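Local structure of structural protein VP1 (Trichodysplasia spinulosa-associated polyomavirus, 4U60) at residues G63-Y68 with P187-C192; E126-H131 with V250-G255. The protein forms the pentameric units of the polyomavirus capsid and binds sialylated glycans such as the GM1 oligosaccharide. All blocks are in the same frame, centred on the assembly; numbering follows the deposited sequence. Where two conformers were deposited one is given.

Followed from the N terminus, the chain reaches the four segments in the order 63-68, 126-131, 187-192 and 250-255, so the two contacts cross instead of nesting. Contact 1 closes a loop of 118 residues, joining the approach to strand 69-74 to the turn before strand 191-193. Contact 2 starts inside that loop and closes one of equal length, pairing the entrance of strand 129-136 with the end of strand 241-254. Contact 2 therefore belongs to the main jelly-roll sheet, while contact 1 fastens loops over it. They meet at Phe130, whose ring packs against Val188 and Tyr68, and both also touch a second subunit.

Contact 1. Residues G63-Y68 with P187-C192; sequences GEIPTY and PVECWC
Leading into strand 69-74 of the jelly roll, Pro66, Thr67 and Tyr68 meet Pro187 and Val188 in the turn before strand 191-193. The backbones form a single bridge at Thr67 and Pro187. Beside it, Val188 N donates to Pro66 O over 3.1 Å at a nearly straight 167°. Pro66 O also accepts a hydrogen bond from a water at 2.7 Å, and that water accepts one from Glu189 N, so two donors grip Pro66 O and the two successive amides are tied to it directly or through solvent.

The Tyr68 ring is met on a face and at its edge. In the conformer described here, Val188 CG1 sits 3.3 Å from the Tyr68 ring centroid, almost on the ring normal, in a CH-pi contact; chi1 of -53° puts this methyl opposite its own carbonyl carbon and over the ring. At the edge, in the ring plane, Tyr68 OH donates to Trp191 O (2.7 Å), which fixes where the end of the side chain lies. Upstream in the chain, Ile65 CD1 presses on Pro187 CB at 3.4 Å, tighter than usual van der Waals contact, and Ile65 CG2 lies 3.6 Å from Glu189 OE1.

Glu64 OE1 binds Thr50 and Thr61, which line a glycan pocket. The Glu189 carboxylate is shared between Tyr153 of its own chain and His109 of a second subunit. It therefore spans the interface and may orient that histidine, itself part of a glycan pocket.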
# COMPACT_ATOMS: atom_id res chain seq x y z
N GLY C 63 -8.20 28.81 19.05
CA GLY C 63 -8.10 27.42 19.47
C GLY C 63 -8.55 26.37 18.49
O GLY C 63 -8.53 25.20 18.82
N GLU C 64 -8.98 26.75 17.28
CA GLU C 64 -9.40 25.74 16.32
C GLU C 64 -8.29 25.28 15.38
O GLU C 64 -8.56 24.47 14.50
CB GLU C 64 -10.63 26.18 15.51
CG GLU C 64 -10.41 27.20 14.40
CD GLU C 64 -11.64 27.32 13.53
OE1 GLU C 64 -12.46 28.24 13.80
OE2 GLU C 64 -11.80 26.46 12.64
N ILE C 65 -7.07 25.80 15.53
CA ILE C 65 -6.05 25.40 14.59
C ILE C 65 -4.83 24.76 15.27
O ILE C 65 -4.30 25.26 16.26
CB ILE C 65 -5.67 26.48 13.57
CG1 ILE C 65 -4.96 27.55 14.30
CG2 ILE C 65 -6.84 26.97 12.69
CD1 ILE C 65 -3.48 27.33 14.19
N PRO C 66 -4.40 23.62 14.74
CA PRO C 66 -3.23 22.93 15.25
C PRO C 66 -1.92 23.69 15.04
O PRO C 66 -1.75 24.37 14.02
CB PRO C 66 -3.23 21.63 14.46
CG PRO C 66 -4.67 21.39 14.15
CD PRO C 66 -5.26 22.75 13.93
N THR C 67 -1.00 23.53 15.99
CA THR C 67 0.32 24.15 15.93
C THR C 67 1.39 23.09 16.16
O THR C 67 1.08 21.96 16.58
CB THR C 67 0.47 25.27 16.96
OG1 THR C 67 0.09 24.79 18.25
CG2 THR C 67 -0.39 26.47 16.60
N TYR C 68 2.62 23.42 15.83
CA TYR C 68 3.75 22.52 16.11
C TYR C 68 4.05 22.42 17.60
O TYR C 68 3.99 23.41 18.35
CB TYR C 68 5.00 22.94 15.36
CG TYR C 68 4.88 22.81 13.86
CD1 TYR C 68 4.96 21.56 13.26
CD2 TYR C 68 4.65 23.91 13.05
CE1 TYR C 68 4.87 21.42 11.88
CE2 TYR C 68 4.53 23.79 11.68
CZ TYR C 68 4.62 22.53 11.10
OH TYR C 68 4.50 22.38 9.73
N PRO C 187 1.23 27.94 13.51
CA PRO C 187 0.23 27.05 12.89
C PRO C 187 0.81 26.17 11.81
O PRO C 187 1.60 26.62 10.96
CB PRO C 187 -0.78 28.03 12.28
CG PRO C 187 -0.66 29.25 13.13
CD PRO C 187 0.82 29.35 13.42
N VAL C 188 0.39 24.92 11.81
CA VAL C 188 0.91 24.02 10.76
C VAL C 188 0.33 24.36 9.41
O VAL C 188 1.00 24.16 8.38
CB VAL C 188 0.81 22.51 11.06
CG1 VAL C 188 1.45 22.20 12.42
CG2 VAL C 188 -0.62 21.98 10.93
N GLU C 189 -0.86 24.97 9.38
CA GLU C 189 -1.49 25.31 8.10
C GLU C 189 -0.72 26.35 7.29
O GLU C 189 -0.95 26.47 6.10
CB GLU C 189 -2.92 25.84 8.30
CG GLU C 189 -3.02 27.20 8.95
CD GLU C 189 -4.44 27.69 9.03
OE1 GLU C 189 -5.32 26.89 9.38
OE2 GLU C 189 -4.69 28.88 8.75
N CYS C 190 0.17 27.11 7.93
CA CYS C 190 0.87 28.18 7.20
C CYS C 190 2.38 28.15 7.33
O CYS C 190 3.05 28.96 6.68
CB CYS C 190 0.31 29.54 7.56
SG CYS C 190 0.49 30.01 9.29
N TRP C 191 2.92 27.24 8.13
CA TRP C 191 4.36 27.10 8.27
C TRP C 191 4.77 25.67 7.99
O TRP C 191 4.20 24.74 8.56
CB TRP C 191 4.85 27.43 9.68
CG TRP C 191 4.65 28.86 10.13
CD1 TRP C 191 3.79 29.30 11.11
CD2 TRP C 191 5.35 30.03 9.66
NE1 TRP C 191 3.89 30.66 11.25
CE2 TRP C 191 4.86 31.13 10.39
CE3 TRP C 191 6.34 30.24 8.70
CZ2 TRP C 191 5.33 32.43 10.18
CZ3 TRP C 191 6.81 31.51 8.48
CH2 TRP C 191 6.30 32.60 9.23
N CYS C 192 5.82 25.51 7.18
CA CYS C 192 6.37 24.20 6.86
C CYS C 192 7.91 24.26 6.97
O CYS C 192 8.50 25.34 7.08
CB CYS C 192 5.97 23.81 5.42
SG CYS C 192 6.53 24.94 4.12
O HOH W 1 -2.80 24.91 11.56

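Contact 2. Residues E126-H131 with V250-G255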
# COMPACT_ATOMS: atom_id res chain seq x y z
N GLU C 126 -11.42 9.95 12.91
CA GLU C 126 -11.13 9.54 11.54
C GLU C 126 -10.95 10.78 10.65
O GLU C 126 -11.36 11.88 11.02
CB GLU C 126 -12.21 8.60 11.02
CG GLU C 126 -13.58 9.26 10.91
CD GLU C 126 -14.70 8.33 10.54
OE1 GLU C 126 -14.49 7.10 10.44
OE2 GLU C 126 -15.82 8.84 10.30
N GLY C 127 -10.36 10.57 9.48
CA GLY C 127 -10.08 11.63 8.54
C GLY C 127 -8.61 11.97 8.46
O GLY C 127 -7.71 11.14 8.64
N MET C 128 -8.36 13.24 8.18
CA MET C 128 -7.03 13.73 7.92
C MET C 128 -5.99 13.29 8.96
O MET C 128 -6.21 13.45 10.17
CB MET C 128 -7.10 15.26 7.93
CG MET C 128 -5.80 15.89 7.57
SD MET C 128 -5.75 17.63 8.04
CE MET C 128 -7.09 18.27 7.08
N ASN C 129 -4.86 12.76 8.47
CA ASN C 129 -3.70 12.46 9.30
C ASN C 129 -2.53 13.28 8.84
O ASN C 129 -2.32 13.46 7.64
CB ASN C 129 -3.34 10.97 9.29
CG ASN C 129 -4.01 10.20 10.42
OD1 ASN C 129 -3.34 9.72 11.34
ND2 ASN C 129 -5.34 10.16 10.39
N PHE C 130 -1.78 13.80 9.81
CA PHE C 130 -0.58 14.59 9.54
C PHE C 130 0.42 14.24 10.61
O PHE C 130 0.14 14.40 11.79
CB PHE C 130 -0.88 16.09 9.50
CG PHE C 130 0.33 16.97 9.34
CD1 PHE C 130 1.00 17.04 8.14
CD2 PHE C 130 0.79 17.73 10.40
CE1 PHE C 130 2.12 17.87 8.01
CE2 PHE C 130 1.90 18.56 10.27
CZ PHE C 130 2.56 18.62 9.07
N HIS C 131 1.59 13.74 10.20
CA HIS C 131 2.61 13.27 11.12
C HIS C 131 3.96 13.76 10.69
O HIS C 131 4.39 13.48 9.57
CB HIS C 131 2.62 11.74 11.22
CG HIS C 131 1.31 11.21 11.65
ND1 HIS C 131 0.95 11.20 12.98
CD2 HIS C 131 0.23 10.78 10.96
CE1 HIS C 131 -0.29 10.77 13.09
NE2 HIS C 131 -0.75 10.50 11.88
N VAL C 250 -4.43 12.80 14.14
CA VAL C 250 -4.92 11.44 13.81
C VAL C 250 -6.33 11.41 13.28
O VAL C 250 -6.83 10.35 12.93
CB VAL C 250 -4.76 10.47 14.99
CG1 VAL C 250 -3.29 10.22 15.29
CG2 VAL C 250 -5.48 10.99 16.23
N GLY C 251 -6.96 12.58 13.15
CA GLY C 251 -8.28 12.69 12.57
C GLY C 251 -9.14 13.71 13.29
O GLY C 251 -8.63 14.58 14.04
N PHE C 252 -10.44 13.59 13.08
CA PHE C 252 -11.46 14.44 13.71
C PHE C 252 -12.41 13.61 14.54
O PHE C 252 -12.83 12.51 14.15
CB PHE C 252 -12.26 15.19 12.64
CG PHE C 252 -11.44 16.18 11.87
CD1 PHE C 252 -11.17 17.43 12.38
CD2 PHE C 252 -10.89 15.85 10.64
CE1 PHE C 252 -10.40 18.34 11.69
CE2 PHE C 252 -10.10 16.75 9.95
CZ PHE C 252 -9.86 18.00 10.48
N LEU C 253 -12.81 14.18 15.68
CA LEU C 253 -13.92 13.69 16.46
C LEU C 253 -15.19 14.37 15.96
O LEU C 253 -15.22 15.59 15.83
CB LEU C 253 -13.72 14.04 17.92
CG LEU C 253 -14.78 13.51 18.88
CD1 LEU C 253 -14.57 12.04 19.16
CD2 LEU C 253 -14.74 14.31 20.18
N VAL C 254 -16.18 13.58 15.62
CA VAL C 254 -17.44 14.09 15.06
C VAL C 254 -18.52 14.07 16.12
O VAL C 254 -19.05 13.02 16.47
CB VAL C 254 -17.89 13.25 13.83
CG1 VAL C 254 -19.15 13.84 13.21
CG2 VAL C 254 -16.75 13.12 12.81
N GLY C 255 -18.87 15.25 16.61
CA GLY C 255 -19.91 15.37 17.60
C GLY C 255 -21.29 15.03 17.09
O GLY C 255 -21.53 14.93 15.90
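Asn129 and His131 pack against Val250, and a side-chain hydrogen bond holds them to each other. The Asn129 amide lies alongside the Val250 backbone, its OD1 3.4 Å from Val250 CA. Its ND2 donates to Gly127 O (3.1 Å), which lies in the amide plane, and more weakly, at 137°, to Val250 O, so one NH2 group bridges the two segments. Its OD1 accepts from His131 NE2 at 2.8 Å; the bond is nearly straight, lies in the plane of both groups and uses a carbonyl lone pair. With chi1 of -58°, the imidazole swings back beside its own backbone N toward Asn129, and its CE1 edge meets Val250 CG1. Its ND1 is taken by Asp248, so both ring nitrogens are engaged and the ring's rotation is fixed.

On the other side of the pairing, Phe252 CE2 touches Met128 CB at 3.9 Å, and the Phe252 ring has Glu126 O near its edge. The Met128 chain runs extended before bending at chi3, and packs on Leu105 of a second subunit.

Between these groups, Gly251 CA comes to 3.3 Å from Met128 O in a CA-H...O contact. Beyond it, Phe252 N donates to Glu126 O (2.8 Å) and Glu126 N to Phe252 O (3.2 Å). This is an isolated antiparallel hydrogen-bonded pair just before strand 129-136 of the jelly-roll sheet, one residue out of step with the backbone bonding of Phe130 and Ile249.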